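Local coordinates for EmGH1 (PDB 5Z87), which probably acts as a family 3 glycoside hydrolase that cleaves beta-glucosides, with related xylosidase or arabinofuranosidase activity also possible, at residues 691-695 with 740-744. Residues are numbered along the deposited sequence; the frame is centred on the assembly and turned at random.
Sequences VSVSV and VVQFE
Val693 and Phe743 meet on the buried face of two antiparallel strands, the valine methyl CG2 lying 4.1 Å from Phe743 CE2, at the edge of the ring and near its plane. The phenylalanine CG stands anti to the carbonyl carbon (chi1 -60°), which lays the ring back under Val741 of its own strand and turns its CE2 edge toward Val693. Further along, Val695 CG1 touches Val741 CG2 at 4.3 Å. This face of the three-stranded sheet packs on the second sheet, through Val707 and Leu709 of strand 703-713 and Ile768 and Ala770 of strand 764-771, as in a fibronectin type III-like beta-sandwich.

Two hydrogen-bonded pairs, Val691 with Phe743 and Val693 with Val741, hold the backbones together. Phe743 N to Val691 O, at 2.8 Å, runs almost straight out from the carbonyl, whereas Val741 N reaches Val693 O from a position tilted 35° off the carbonyl plane.

The other face is more open. Here Ser692 CB sits 3.7 Å from Val740 CG1 and also 3.7 Å from Gln742 NE2; the glutamine chain bends at chi2 (-79°), folding its amide back over the serine. One water accepts from Gln742 NE2 at 3.3 Å and bonds weakly to Ser692 OG. Four backbone bonds, straighter at Val691/Phe743 than at Val693/Val741, thus set the register; apolar contacts mark the inner face, while the outer adds van der Waals contacts and a water link weak at its serine end.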
loop_
_atom_site.group_PDB
_atom_site.type_symbol
_atom_site.label_atom_id
_atom_site.label_comp_id
_atom_site.label_asym_id
_atom_site.label_seq_id
_atom_site.Cartn_x
_atom_site.Cartn_y
_atom_site.Cartn_z
ATOM N N VAL A 691 4.702 -0.481 36.233
ATOM C CA VAL A 691 4.727 0.923 35.844
ATOM C C VAL A 691 3.419 1.567 36.293
ATOM O O VAL A 691 2.344 0.998 36.083
ATOM C CB VAL A 691 4.926 1.086 34.325
ATOM C CG1 VAL A 691 4.839 2.555 33.939
ATOM C CG2 VAL A 691 6.273 0.508 33.898
ATOM N N SER A 692 3.502 2.747 36.910
ATOM C CA SER A 692 2.311 3.458 37.354
ATOM C C SER A 692 2.210 4.819 36.676
ATOM O O SER A 692 3.217 5.419 36.287
ATOM C CB SER A 692 2.301 3.655 38.864
ATOM O OG SER A 692 3.289 4.589 39.246
ATOM N N VAL A 693 0.973 5.297 36.545
ATOM C CA VAL A 693 0.646 6.559 35.888
ATOM C C VAL A 693 -0.460 7.219 36.695
ATOM O O VAL A 693 -1.551 6.655 36.816
ATOM C CB VAL A 693 0.163 6.359 34.440
ATOM C CG1 VAL A 693 -0.092 7.715 33.760
ATOM C CG2 VAL A 693 1.128 5.500 33.646
ATOM N N SER A 694 -0.206 8.412 37.217
ATOM C CA SER A 694 -1.251 9.154 37.911
ATOM C C SER A 694 -2.056 9.993 36.929
ATOM O O SER A 694 -1.508 10.602 36.000
ATOM C CB SER A 694 -0.674 10.051 39.013
ATOM O OG SER A 694 0.038 11.149 38.482
ATOM N N VAL A 695 -3.369 10.002 37.134
ATOM C CA VAL A 695 -4.285 10.824 36.361
ATOM C C VAL A 695 -5.264 11.485 37.329
ATOM O O VAL A 695 -5.778 10.835 38.248
ATOM C CB VAL A 695 -5.012 9.990 35.291
ATOM C CG1 VAL A 695 -5.518 8.714 35.906
ATOM C CG2 VAL A 695 -6.148 10.788 34.677
ATOM N N VAL A 740 -3.908 6.299 40.663
ATOM C CA VAL A 740 -2.606 5.825 40.223
ATOM C C VAL A 740 -2.860 4.490 39.527
ATOM O O VAL A 740 -3.032 3.453 40.180
ATOM C CB VAL A 740 -1.632 5.710 41.398
ATOM C CG1 VAL A 740 -0.255 5.259 40.935
ATOM C CG2 VAL A 740 -1.532 7.050 42.146
ATOM N N VAL A 741 -2.941 4.519 38.192
ATOM C CA VAL A 741 -3.188 3.315 37.403
ATOM C C VAL A 741 -1.926 2.466 37.367
ATOM O O VAL A 741 -0.818 2.978 37.175
ATOM C CB VAL A 741 -3.651 3.683 35.987
ATOM C CG1 VAL A 741 -3.831 2.439 35.147
ATOM C CG2 VAL A 741 -4.944 4.436 36.059
ATOM N N GLN A 742 -2.083 1.160 37.571
ATOM C CA GLN A 742 -0.955 0.239 37.613
ATOM C C GLN A 742 -0.950 -0.611 36.351
ATOM O O GLN A 742 -1.987 -1.159 35.962
ATOM C CB GLN A 742 -1.026 -0.649 38.858
ATOM C CG GLN A 742 -0.967 0.133 40.168
ATOM C CD GLN A 742 0.445 0.556 40.523
ATOM O OE1 GLN A 742 1.420 0.005 40.011
ATOM N NE2 GLN A 742 0.566 1.536 41.407
ATOM N N PHE A 743 0.209 -0.701 35.703
ATOM C CA PHE A 743 0.424 -1.610 34.588
ATOM C C PHE A 743 1.581 -2.551 34.907
ATOM O O PHE A 743 2.454 -2.253 35.733
ATOM C CB PHE A 743 0.746 -0.855 33.289
ATOM C CG PHE A 743 -0.333 0.082 32.830
ATOM C CD1 PHE A 743 -1.405 -0.387 32.100
ATOM C CD2 PHE A 743 -0.254 1.436 33.099
ATOM C CE1 PHE A 743 -2.401 0.476 31.655
ATOM C CE2 PHE A 743 -1.240 2.300 32.660
ATOM C CZ PHE A 743 -2.316 1.816 31.936
ATOM N N GLU A 744 1.618 -3.679 34.213
ATOM C CA GLU A 744 2.767 -4.567 34.334
ATOM C C GLU A 744 3.171 -5.040 32.949
ATOM O O GLU A 744 2.328 -5.514 32.180
ATOM C CB GLU A 744 2.474 -5.764 35.254
ATOM C CG GLU A 744 3.753 -6.438 35.770
ATOM C CD GLU A 744 3.505 -7.523 36.814
ATOM O OE1 GLU A 744 3.565 -8.714 36.452
ATOM O OE2 GLU A 744 3.270 -7.188 37.997
HETATM O O HOH W 1 3.220 3.202 42.304
#